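Local coordinates for uncharacterized protein VP1736 (Vibrio parahaemolyticus, PDB 3LXQ) that is of unknown function but belongs to the sulfatase family of the alkaline phosphatase-like clan, at residues 163-168 / 359-363; 204-208 / 222-226; 337-341 / 388-392; 53-57 / 430-434. All blocks are in the same frame, centred on the assembly; numbering follows the deposited sequence.

Three of the four contacts are buried, and interaction 2 alone is a surface contact, about 38 Å and 42 Å (centre to centre) from interactions 3 and 4. Interactions 1 and 4 are largely apolar: each sets one side chain over a phenylalanine face, in one case between a loop and a strand end, in the other between two helices. Interaction 3 mixes an isoleucine with an arginine whose charge is met by a glutamate, and interaction 2 rests on a tyrosine and a lysine alkyl chain. Interaction 4 shares borders with two others: Ile363 of interaction 1 packs on Val57, and Tyr388 of interaction 3 packs on Asn431.

Interaction 1 of 4, residues 163-168 / 359-363; sequences FTIADL and KTPMI
Thr360 OG1 accepts the backbone N-H of Met362 at 3.0 Å, an ST turn that shapes the chain just where the Phe163 ring packs against it. The strand backbone points Thr360 CB at the ring, 3.6 Å from Phe163 CZ, and chi1 (86°) puts OG1 between the backbone N and the carbonyl carbon while leaving CG2 also against Phe163. The next residue supplies a CH-pi contact: Pro361 CD stands over one face, 4.2 Å from the centroid of the Phe163 ring and shifted toward its rim. Met362, modelled as selenomethionine, crosses the phenylalanine side chain at about a right angle and brings CG to 3.5 Å from Phe163 CE2. Its selenium makes an oblique Met-aromatic contact, and a bend at chi3 carries CE on to Ile165 CG2. Leu168 extends the apolar patch, its CD2 meeting Thr360 CG2 at 3.7 Å. Leu351 of helix 346-353 packs on both Leu168 and Met362. Asp167 N donates to Thr164 OG1 at 3.1 Å, while the return bond from Thr164 N to Asp167 OD2 is weak. Phe163 thus immediately precedes the N-cap residue, and the arrangement joins the start of helix 165-171, closed by a capping box, to the ST turn at the end of strand 358-360.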
loop_
_atom_site.group_PDB
_atom_site.type_symbol
_atom_site.label_atom_id
_atom_site.label_comp_id
_atom_site.label_asym_id
_atom_site.label_seq_id
_atom_site.Cartn_x
_atom_site.Cartn_y
_atom_site.Cartn_z
ATOM N N PHE A 163 -7.094 14.272 0.911
ATOM C CA PHE A 163 -6.764 13.754 -0.402
ATOM C C PHE A 163 -6.768 12.225 -0.462
ATOM O O PHE A 163 -6.103 11.558 0.343
ATOM C CB PHE A 163 -5.436 14.296 -0.965
ATOM C CG PHE A 163 -5.070 13.645 -2.265
ATOM C CD1 PHE A 163 -5.593 14.116 -3.464
ATOM C CD2 PHE A 163 -4.327 12.475 -2.279
ATOM C CE1 PHE A 163 -5.303 13.469 -4.664
ATOM C CE2 PHE A 163 -4.046 11.823 -3.476
ATOM C CZ PHE A 163 -4.512 12.317 -4.654
ATOM N N THR A 164 -7.540 11.688 -1.408
ATOM C CA THR A 164 -7.507 10.259 -1.762
ATOM C C THR A 164 -7.588 10.118 -3.293
ATOM O O THR A 164 -8.192 10.964 -3.960
ATOM C CB THR A 164 -8.686 9.439 -1.136
ATOM O OG1 THR A 164 -9.930 9.841 -1.731
ATOM C CG2 THR A 164 -8.761 9.609 0.379
ATOM N N ILE A 165 -7.028 9.037 -3.836
ATOM C CA ILE A 165 -7.205 8.744 -5.262
ATOM C C ILE A 165 -8.647 8.340 -5.560
ATOM O O ILE A 165 -9.080 8.389 -6.708
ATOM C CB ILE A 165 -6.234 7.656 -5.803
ATOM C CG1 ILE A 165 -6.416 6.328 -5.059
ATOM C CG2 ILE A 165 -4.771 8.154 -5.753
ATOM C CD1 ILE A 165 -5.973 5.092 -5.870
ATOM N N ALA A 166 -9.382 7.939 -4.519
ATOM C CA ALA A 166 -10.806 7.644 -4.644
ATOM C C ALA A 166 -11.557 8.866 -5.119
ATOM O O ALA A 166 -12.269 8.793 -6.133
ATOM C CB ALA A 166 -11.389 7.152 -3.328
ATOM N N ASP A 167 -11.408 9.985 -4.404
ATOM C CA ASP A 167 -12.170 11.162 -4.804
ATOM C C ASP A 167 -11.588 11.838 -6.044
ATOM O O ASP A 167 -12.341 12.487 -6.795
ATOM C CB ASP A 167 -12.437 12.131 -3.643
ATOM C CG ASP A 167 -11.309 13.083 -3.399
ATOM O OD1 ASP A 167 -11.248 14.122 -4.093
ATOM O OD2 ASP A 167 -10.508 12.810 -2.487
ATOM N N LEU A 168 -10.296 11.645 -6.297
ATOM C CA LEU A 168 -9.684 12.148 -7.534
ATOM C C LEU A 168 -10.327 11.439 -8.718
ATOM O O LEU A 168 -10.828 12.091 -9.630
ATOM C CB LEU A 168 -8.152 11.969 -7.537
ATOM C CG LEU A 168 -7.338 12.394 -8.783
ATOM C CD1 LEU A 168 -7.538 13.872 -9.149
ATOM C CD2 LEU A 168 -5.858 12.095 -8.636
ATOM N N LYS A 359 -2.551 15.856 -10.660
ATOM C CA LYS A 359 -2.171 17.069 -9.943
ATOM C C LYS A 359 -2.542 16.848 -8.479
ATOM O O LYS A 359 -3.688 17.050 -8.089
ATOM C CB LYS A 359 -2.899 18.305 -10.509
ATOM C CG LYS A 359 -2.559 19.607 -9.776
ATOM C CD LYS A 359 -3.083 20.838 -10.498
ATOM C CE LYS A 359 -2.439 22.117 -9.971
ATOM N NZ LYS A 359 -2.936 23.298 -10.753
ATOM N N THR A 360 -1.580 16.395 -7.674
ATOM C CA THR A 360 -1.871 15.995 -6.307
ATOM C C THR A 360 -0.731 16.412 -5.385
ATOM O O THR A 360 0.359 16.750 -5.864
ATOM C CB THR A 360 -2.086 14.460 -6.189
ATOM O OG1 THR A 360 -0.832 13.799 -6.003
ATOM C CG2 THR A 360 -2.805 13.892 -7.419
ATOM N N PRO A 361 -0.969 16.382 -4.057
ATOM C CA PRO A 361 0.118 16.638 -3.125
ATOM C C PRO A 361 0.954 15.398 -2.789
ATOM O O PRO A 361 1.823 15.475 -1.930
ATOM C CB PRO A 361 -0.612 17.156 -1.884
ATOM C CG PRO A 361 -1.903 16.432 -1.909
ATOM C CD PRO A 361 -2.275 16.343 -3.373
HETATM N N MSE A 362 0.712 14.273 -3.460
HETATM C CA MSE A 362 1.461 13.033 -3.196
HETATM C C MSE A 362 2.953 13.172 -3.496
HETATM O O MSE A 362 3.337 13.654 -4.560
HETATM C CB MSE A 362 0.893 11.852 -3.993
HETATM C CG MSE A 362 -0.571 11.555 -3.742
HETATM SE SE MSE A 362 -1.081 9.821 -4.464
HETATM C CE MSE A 362 -1.274 10.294 -6.348
ATOM N N ILE A 363 3.788 12.733 -2.558
ATOM C CA ILE A 363 5.225 12.792 -2.739
ATOM C C ILE A 363 5.810 11.435 -3.158
ATOM O O ILE A 363 7.006 11.321 -3.425
ATOM C CB ILE A 363 5.952 13.358 -1.498
ATOM C CG1 ILE A 363 5.790 12.424 -0.290
ATOM C CG2 ILE A 363 5.436 14.757 -1.195
ATOM C CD1 ILE A 363 6.677 12.781 0.890
#

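Interaction 2 of 4, residues 204-208 / 222-226; sequences EKNYT and DLYNK
This is a surface packing contact in which Tyr207, from the loop after strand 200-202, lies against Lys226, Leu223 and Asp222 on one side of helix 220-234, within the sulfatase family region. The tyrosine ring provides most of the loop's share. Lys226 CB approaches obliquely to 3.3 Å from Tyr207 CE1, and Lys226 CG lies 3.7 Å from Tyr207 CZ. The carbonyl oxygen of Asp222 sits at the ring edge, near its plane, 3.4 Å from Tyr207 CE1; the same oxygen receives the helical bond from Lys226 N. At the far end of the ring, Leu223 CD1 closes to 3.2 Å from Tyr207 OH. That hydroxyl is hydrogen-bonded to Tyr180 O, and Ile179 of strand 175-180 touches both Tyr207 and Leu223, so the ring bridges helix 220-234 and strand 175-180. Lys226 leaves its backbone with CG opposite N (chi1 -170°) and then bends at chi2 (57°), which lays its chain over the tyrosine and back toward the loop. There Lys226 NZ gives a weak bond to Asn206 O at 3.4 Å, and NZ also makes a long, weak ion pair with Glu229 OE1. Lys226 NZ lies 5.9 Å from the centroid of the Tyr207 ring, too far for more than a weak cation-pi attraction. The lysine thus contributes mainly through its methylenes, and its ammonium group, with weak partners in Asn206 O and Glu229, is probably held loosely at the protein surface.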
loop_
_atom_site.group_PDB
_atom_site.type_symbol
_atom_site.label_atom_id
_atom_site.label_comp_id
_atom_site.label_asym_id
_atom_site.label_seq_id
_atom_site.Cartn_x
_atom_site.Cartn_y
_atom_site.Cartn_z
ATOM N N GLU A 204 -20.052 -7.339 4.448
ATOM C CA GLU A 204 -20.625 -8.635 4.817
ATOM C C GLU A 204 -22.136 -8.756 4.551
ATOM O O GLU A 204 -22.602 -9.779 4.044
ATOM C CB GLU A 204 -20.308 -8.984 6.283
ATOM C CG GLU A 204 -20.499 -10.467 6.602
ATOM C CD GLU A 204 -20.100 -10.854 8.024
ATOM O OE1 GLU A 204 -19.573 -9.998 8.775
ATOM O OE2 GLU A 204 -20.313 -12.031 8.386
ATOM N N LYS A 205 -22.880 -7.700 4.873
ATOM C CA LYS A 205 -24.333 -7.669 4.711
ATOM C C LYS A 205 -24.803 -7.850 3.256
ATOM O O LYS A 205 -25.974 -8.144 3.021
ATOM C CB LYS A 205 -24.908 -6.378 5.313
ATOM C CG LYS A 205 -24.447 -5.090 4.636
ATOM C CD LYS A 205 -24.885 -3.857 5.411
ATOM C CE LYS A 205 -24.765 -2.609 4.548
ATOM N NZ LYS A 205 -25.059 -1.363 5.314
ATOM N N ASN A 206 -23.883 -7.691 2.302
ATOM C CA ASN A 206 -24.177 -7.787 0.867
ATOM C C ASN A 206 -23.865 -9.155 0.222
ATOM O O ASN A 206 -24.080 -9.326 -0.979
ATOM C CB ASN A 206 -23.436 -6.681 0.081
ATOM C CG ASN A 206 -23.709 -5.272 0.614
ATOM O OD1 ASN A 206 -22.819 -4.621 1.166
ATOM N ND2 ASN A 206 -24.939 -4.798 0.443
ATOM N N TYR A 207 -23.348 -10.110 0.996
ATOM C CA TYR A 207 -23.046 -11.461 0.475
ATOM C C TYR A 207 -24.200 -12.446 0.661
ATOM O O TYR A 207 -24.521 -12.855 1.786
ATOM C CB TYR A 207 -21.792 -12.043 1.126
ATOM C CG TYR A 207 -20.495 -11.359 0.749
ATOM C CD1 TYR A 207 -19.627 -11.932 -0.186
ATOM C CD2 TYR A 207 -20.124 -10.149 1.343
ATOM C CE1 TYR A 207 -18.430 -11.313 -0.526
ATOM C CE2 TYR A 207 -18.932 -9.519 1.013
ATOM C CZ TYR A 207 -18.091 -10.103 0.073
ATOM O OH TYR A 207 -16.908 -9.481 -0.244
ATOM N N THR A 208 -24.801 -12.847 -0.454
ATOM C CA THR A 208 -25.984 -13.688 -0.427
ATOM C C THR A 208 -25.729 -15.119 0.076
ATOM O O THR A 208 -26.418 -15.571 0.991
ATOM C CB THR A 208 -26.707 -13.699 -1.794
ATOM O OG1 THR A 208 -25.750 -13.886 -2.845
ATOM C CG2 THR A 208 -27.456 -12.381 -2.017
ATOM N N ASP A 222 -14.873 -16.258 -1.258
ATOM C CA ASP A 222 -16.167 -15.565 -1.378
ATOM C C ASP A 222 -15.983 -14.085 -1.689
ATOM O O ASP A 222 -16.710 -13.516 -2.508
ATOM C CB ASP A 222 -17.041 -15.759 -0.130
ATOM C CG ASP A 222 -17.393 -17.222 0.119
ATOM O OD1 ASP A 222 -17.968 -17.883 -0.785
ATOM O OD2 ASP A 222 -17.073 -17.708 1.223
ATOM N N LEU A 223 -15.000 -13.465 -1.036
ATOM C CA LEU A 223 -14.624 -12.080 -1.332
ATOM C C LEU A 223 -14.288 -11.908 -2.812
ATOM O O LEU A 223 -14.765 -10.981 -3.467
ATOM C CB LEU A 223 -13.405 -11.666 -0.507
ATOM C CG LEU A 223 -12.813 -10.272 -0.753
ATOM C CD1 LEU A 223 -13.701 -9.171 -0.186
ATOM C CD2 LEU A 223 -11.425 -10.202 -0.143
ATOM N N TYR A 224 -13.471 -12.830 -3.307
ATOM C CA TYR A 224 -12.964 -12.791 -4.663
ATOM C C TYR A 224 -14.010 -13.173 -5.715
ATOM O O TYR A 224 -13.929 -12.705 -6.852
ATOM C CB TYR A 224 -11.723 -13.680 -4.784
ATOM C CG TYR A 224 -10.435 -13.119 -4.186
ATOM C CD1 TYR A 224 -10.064 -11.778 -4.362
ATOM C CD2 TYR A 224 -9.559 -13.952 -3.493
ATOM C CE1 TYR A 224 -8.857 -11.284 -3.835
ATOM C CE2 TYR A 224 -8.360 -13.472 -2.965
ATOM C CZ TYR A 224 -8.014 -12.150 -3.137
ATOM O OH TYR A 224 -6.823 -11.723 -2.605
ATOM N N ASN A 225 -14.977 -14.022 -5.354
ATOM C CA ASN A 225 -16.124 -14.288 -6.250
ATOM C C ASN A 225 -16.965 -13.015 -6.367
ATOM O O ASN A 225 -17.440 -12.667 -7.447
ATOM C CB ASN A 225 -17.010 -15.439 -5.751
ATOM C CG ASN A 225 -16.281 -16.788 -5.678
ATOM O OD1 ASN A 225 -16.547 -17.590 -4.778
ATOM N ND2 ASN A 225 -15.390 -17.052 -6.626
ATOM N N LYS A 226 -17.120 -12.320 -5.238
ATOM C CA LYS A 226 -17.895 -11.085 -5.163
ATOM C C LYS A 226 -17.250 -9.993 -5.988
ATOM O O LYS A 226 -17.940 -9.181 -6.607
ATOM C CB LYS A 226 -18.003 -10.603 -3.710
ATOM C CG LYS A 226 -19.000 -9.461 -3.497
ATOM C CD LYS A 226 -20.387 -9.896 -3.991
ATOM C CE LYS A 226 -21.525 -9.082 -3.395
ATOM N NZ LYS A 226 -22.814 -9.405 -4.106
#

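Interaction 3 of 4, residues 337-341 / 388-392; sequences DDRIA and YLTRD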
loop_
_atom_site.group_PDB
_atom_site.type_symbol
_atom_site.label_atom_id
_atom_site.label_comp_id
_atom_site.label_asym_id
_atom_site.label_seq_id
_atom_site.Cartn_x
_atom_site.Cartn_y
_atom_site.Cartn_z
ATOM N N ASP A 337 11.608 -5.808 -10.829
ATOM C CA ASP A 337 11.987 -4.438 -10.474
ATOM C C ASP A 337 12.560 -4.425 -9.055
ATOM O O ASP A 337 11.846 -4.590 -8.071
ATOM C CB ASP A 337 10.739 -3.553 -10.574
ATOM C CG ASP A 337 11.022 -2.054 -10.358
ATOM O OD1 ASP A 337 12.122 -1.664 -9.909
ATOM O OD2 ASP A 337 10.101 -1.264 -10.639
ATOM N N ASP A 338 13.862 -4.225 -8.963
ATOM C CA ASP A 338 14.554 -4.290 -7.687
ATOM C C ASP A 338 14.703 -2.908 -7.023
ATOM O O ASP A 338 15.428 -2.774 -6.034
ATOM C CB ASP A 338 15.932 -4.972 -7.861
ATOM C CG ASP A 338 15.836 -6.362 -8.515
ATOM O OD1 ASP A 338 14.940 -7.160 -8.155
ATOM O OD2 ASP A 338 16.673 -6.676 -9.397
ATOM N N ARG A 339 14.023 -1.885 -7.546
ATOM C CA ARG A 339 14.176 -0.518 -6.995
ATOM C C ARG A 339 13.482 -0.390 -5.645
ATOM O O ARG A 339 12.313 -0.746 -5.524
ATOM C CB ARG A 339 13.660 0.553 -7.977
ATOM C CG ARG A 339 14.460 0.688 -9.295
ATOM C CD ARG A 339 13.820 1.702 -10.272
ATOM N NE ARG A 339 12.434 1.362 -10.611
ATOM C CZ ARG A 339 11.617 2.106 -11.361
ATOM N NH1 ARG A 339 12.011 3.274 -11.869
ATOM N NH2 ARG A 339 10.383 1.677 -11.600
ATOM N N ILE A 340 14.199 0.091 -4.628
ATOM C CA ILE A 340 13.597 0.257 -3.304
ATOM C C ILE A 340 12.431 1.240 -3.418
ATOM O O ILE A 340 12.587 2.338 -3.962
ATOM C CB ILE A 340 14.588 0.767 -2.213
ATOM C CG1 ILE A 340 15.870 -0.066 -2.206
ATOM C CG2 ILE A 340 13.933 0.689 -0.814
ATOM C CD1 ILE A 340 16.980 0.578 -1.443
ATOM N N ALA A 341 11.276 0.831 -2.905
ATOM C CA ALA A 341 10.057 1.634 -2.975
ATOM C C ALA A 341 9.174 1.396 -1.754
ATOM O O ALA A 341 9.422 0.475 -0.972
ATOM C CB ALA A 341 9.299 1.316 -4.264
ATOM N N TYR A 388 14.481 5.338 7.578
ATOM C CA TYR A 388 14.668 5.759 6.192
ATOM C C TYR A 388 15.769 4.898 5.569
ATOM O O TYR A 388 16.963 5.021 5.902
ATOM C CB TYR A 388 15.011 7.256 6.114
ATOM C CG TYR A 388 14.731 7.905 4.759
ATOM C CD1 TYR A 388 13.477 8.446 4.461
ATOM C CD2 TYR A 388 15.733 7.990 3.786
ATOM C CE1 TYR A 388 13.228 9.059 3.211
ATOM C CE2 TYR A 388 15.500 8.579 2.559
ATOM C CZ TYR A 388 14.249 9.109 2.276
ATOM O OH TYR A 388 14.045 9.687 1.063
ATOM N N LEU A 389 15.338 3.990 4.706
ATOM C CA LEU A 389 16.211 3.058 4.012
ATOM C C LEU A 389 16.532 3.564 2.604
ATOM O O LEU A 389 15.624 3.921 1.836
ATOM C CB LEU A 389 15.562 1.666 3.943
ATOM C CG LEU A 389 16.345 0.539 3.238
ATOM C CD1 LEU A 389 17.555 0.051 4.065
ATOM C CD2 LEU A 389 15.444 -0.637 2.856
ATOM N N THR A 390 17.824 3.628 2.293
ATOM C CA THR A 390 18.302 3.879 0.928
ATOM C C THR A 390 19.334 2.805 0.562
ATOM O O THR A 390 19.673 1.960 1.385
ATOM C CB THR A 390 18.953 5.285 0.782
ATOM O OG1 THR A 390 20.290 5.237 1.281
ATOM C CG2 THR A 390 18.169 6.351 1.550
ATOM N N ARG A 391 19.841 2.837 -0.665
ATOM C CA ARG A 391 20.789 1.816 -1.106
ATOM C C ARG A 391 22.120 1.885 -0.356
ATOM O O ARG A 391 22.881 0.919 -0.341
ATOM C CB ARG A 391 21.019 1.922 -2.611
ATOM C CG ARG A 391 19.936 1.279 -3.451
ATOM C CD ARG A 391 19.952 -0.239 -3.321
ATOM N NE ARG A 391 18.861 -0.853 -4.071
ATOM C CZ ARG A 391 18.631 -2.164 -4.141
ATOM N NH1 ARG A 391 17.615 -2.618 -4.862
ATOM N NH2 ARG A 391 19.415 -3.026 -3.497
ATOM N N ASP A 392 22.367 3.023 0.291
ATOM C CA ASP A 392 23.674 3.331 0.872
ATOM C C ASP A 392 23.691 3.377 2.391
ATOM O O ASP A 392 24.737 3.192 3.017
ATOM C CB ASP A 392 24.183 4.652 0.298
ATOM C CG ASP A 392 24.349 4.590 -1.197
ATOM O OD1 ASP A 392 25.321 3.962 -1.663
ATOM O OD2 ASP A 392 23.490 5.146 -1.907
#
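Ile340 and Arg391 form the dense part of this contact. Ile340 CD1 lies 3.5 Å from Arg391 NE, and Ile340 CG1 covers one face of the guanidinium group, 3.6 Å from the same nitrogen. The bend of Arg391 at chi2 (-69°) carries CD and the guanidinium obliquely across the isoleucine; Arg391 CD is 3.6 Å from Ile340 CD1. On its other branch, Ile340 CG2 meets Leu389 CD2 at 4.2 Å, the two side chains crossing at about a right angle. Glu376 ties the segments together from outside, since its OE1 takes both the salt bridge from Arg391 NE and the hydrogen bond from Ile340 N. The contact thereby joins a connection at the rim of the large mixed sheet to the C-terminal antiparallel sheet, through strand 385-390. Phe410 adds a cation-pi contact to Arg391. Within segment 337-341, an Asx turn from Arg339 N to Asp337 OD1 is reinforced by a side-on salt bridge, Arg339 NE to Asp337 OD1 and Arg339 NH2 to Asp337 OD2, both 3.1 Å. Toward solvent only the side chain of exposed Asp338 packs loosely: its CB stays 4.2 Å from Arg391 NH1, although its backbone O lies close at the guanidinium edge, and its carboxylate turns to Thr124 OG1.

Interaction 4 of 4, residues 53-57 / 430-434; sequences MLDLV and ANALF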
loop_
_atom_site.group_PDB
_atom_site.type_symbol
_atom_site.label_atom_id
_atom_site.label_comp_id
_atom_site.label_asym_id
_atom_site.label_seq_id
_atom_site.Cartn_x
_atom_site.Cartn_y
_atom_site.Cartn_z
HETATM N N MSE A 53 12.530 21.784 6.140
HETATM C CA MSE A 53 11.838 20.503 6.082
HETATM C C MSE A 53 11.148 20.261 4.725
HETATM O O MSE A 53 11.415 19.242 4.057
HETATM C CB MSE A 53 10.863 20.394 7.272
HETATM C CG MSE A 53 10.222 19.032 7.474
HETATM SE SE MSE A 53 8.553 18.875 6.458
HETATM C CE MSE A 53 7.404 19.852 7.689
ATOM N N LEU A 54 10.288 21.191 4.309
ATOM C CA LEU A 54 9.597 21.072 3.029
ATOM C C LEU A 54 10.552 20.954 1.845
ATOM O O LEU A 54 10.290 20.201 0.904
ATOM C CB LEU A 54 8.648 22.248 2.784
ATOM C CG LEU A 54 7.166 22.150 3.153
ATOM C CD1 LEU A 54 6.736 20.709 3.437
ATOM C CD2 LEU A 54 6.834 23.051 4.325
ATOM N N ASP A 55 11.647 21.711 1.883
ATOM C CA ASP A 55 12.608 21.680 0.790
ATOM C C ASP A 55 13.230 20.305 0.658
ATOM O O ASP A 55 13.332 19.776 -0.451
ATOM C CB ASP A 55 13.683 22.768 0.955
ATOM C CG ASP A 55 13.148 24.158 0.697
ATOM O OD1 ASP A 55 12.014 24.281 0.180
ATOM O OD2 ASP A 55 13.860 25.132 1.011
ATOM N N LEU A 56 13.603 19.711 1.789
ATOM C CA LEU A 56 14.223 18.403 1.775
ATOM C C LEU A 56 13.221 17.323 1.382
ATOM O O LEU A 56 13.601 16.347 0.736
ATOM C CB LEU A 56 14.882 18.083 3.120
ATOM C CG LEU A 56 16.114 18.930 3.460
ATOM C CD1 LEU A 56 16.492 18.731 4.921
ATOM C CD2 LEU A 56 17.298 18.611 2.531
ATOM N N VAL A 57 11.953 17.509 1.763
ATOM C CA VAL A 57 10.874 16.579 1.396
ATOM C C VAL A 57 10.631 16.640 -0.119
ATOM O O VAL A 57 10.671 15.610 -0.807
ATOM C CB VAL A 57 9.578 16.838 2.240
ATOM C CG1 VAL A 57 8.374 16.096 1.685
ATOM C CG2 VAL A 57 9.802 16.440 3.706
ATOM N N ALA A 430 13.571 15.143 7.988
ATOM C CA ALA A 430 12.597 15.925 7.225
ATOM C C ALA A 430 11.389 15.070 6.797
ATOM O O ALA A 430 10.234 15.494 6.929
ATOM C CB ALA A 430 13.263 16.566 6.018
ATOM N N ASN A 431 11.661 13.869 6.297
ATOM C CA ASN A 431 10.601 12.948 5.898
ATOM C C ASN A 431 9.826 12.327 7.081
ATOM O O ASN A 431 8.626 12.084 6.976
ATOM C CB ASN A 431 11.144 11.891 4.938
ATOM C CG ASN A 431 11.316 12.433 3.525
ATOM O OD1 ASN A 431 10.336 12.665 2.805
ATOM N ND2 ASN A 431 12.559 12.630 3.118
ATOM N N ALA A 432 10.517 12.105 8.202
ATOM C CA ALA A 432 9.893 11.673 9.457
ATOM C C ALA A 432 8.837 12.659 9.961
ATOM O O ALA A 432 7.844 12.258 10.562
ATOM C CB ALA A 432 10.958 11.478 10.540
ATOM N N LEU A 433 9.078 13.948 9.737
ATOM C CA LEU A 433 8.236 15.017 10.269
ATOM C C LEU A 433 7.059 15.394 9.386
ATOM O O LEU A 433 6.103 16.028 9.857
ATOM C CB LEU A 433 9.076 16.275 10.484
ATOM C CG LEU A 433 10.162 16.247 11.547
ATOM C CD1 LEU A 433 11.019 17.502 11.441
ATOM C CD2 LEU A 433 9.547 16.127 12.938
ATOM N N PHE A 434 7.135 15.042 8.106
ATOM C CA PHE A 434 6.231 15.643 7.121
ATOM C C PHE A 434 4.749 15.364 7.389
ATOM O O PHE A 434 3.955 16.301 7.486
ATOM C CB PHE A 434 6.615 15.261 5.679
ATOM C CG PHE A 434 5.605 15.702 4.658
ATOM C CD1 PHE A 434 5.442 17.048 4.363
ATOM C CD2 PHE A 434 4.799 14.774 4.012
ATOM C CE1 PHE A 434 4.506 17.463 3.435
ATOM C CE2 PHE A 434 3.853 15.181 3.082
ATOM C CZ PHE A 434 3.706 16.538 2.791
HETATM O O HOH W 1 10.201 12.749 0.138
#
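Two helices pack here across nearly the whole length of the sequence: helix 50-61 near the start of the modelled chain and the C-terminal helix 422-441, through Met53, Val57, Ala430 and Phe434. Their local axes approach to 8.9 Å at a crossing angle of -106°, so the short segments run almost perpendicular to one another. The small side chain of Ala430 lets Leu56 CB come to 3.6 Å from Ala430 CB. Val57 serves several partners. Val57 CG2 touches the backbone oxygen of Ala430 at 3.4 Å, while Val57 CG1, lying opposite the backbone N (chi1 168°), sits over one face of the Phe434 ring at 4.2 Å from the centroid, a CH-pi contact. The ring edge is met by two other groups: Leu54 CD1, 3.9 Å from Phe434 CE1, and the selenium of Met53, modelled as selenomethionine. Bends at chi2 and chi3 shape the Met53 chain, which brings SE to that edge while CG packs on Ala430 O and Leu433 CB. Ile363 CD1 packs against both Val57 and Phe434. The polar part of the contact centres on Asn431, whose ND2 donates to Arg427 O and is hydrogen-bonded to Ser60 OG. Asn431 OD1 takes a 2.7 Å hydrogen bond from a water, and that water's second donor bond runs 3.0 Å to Val57 O.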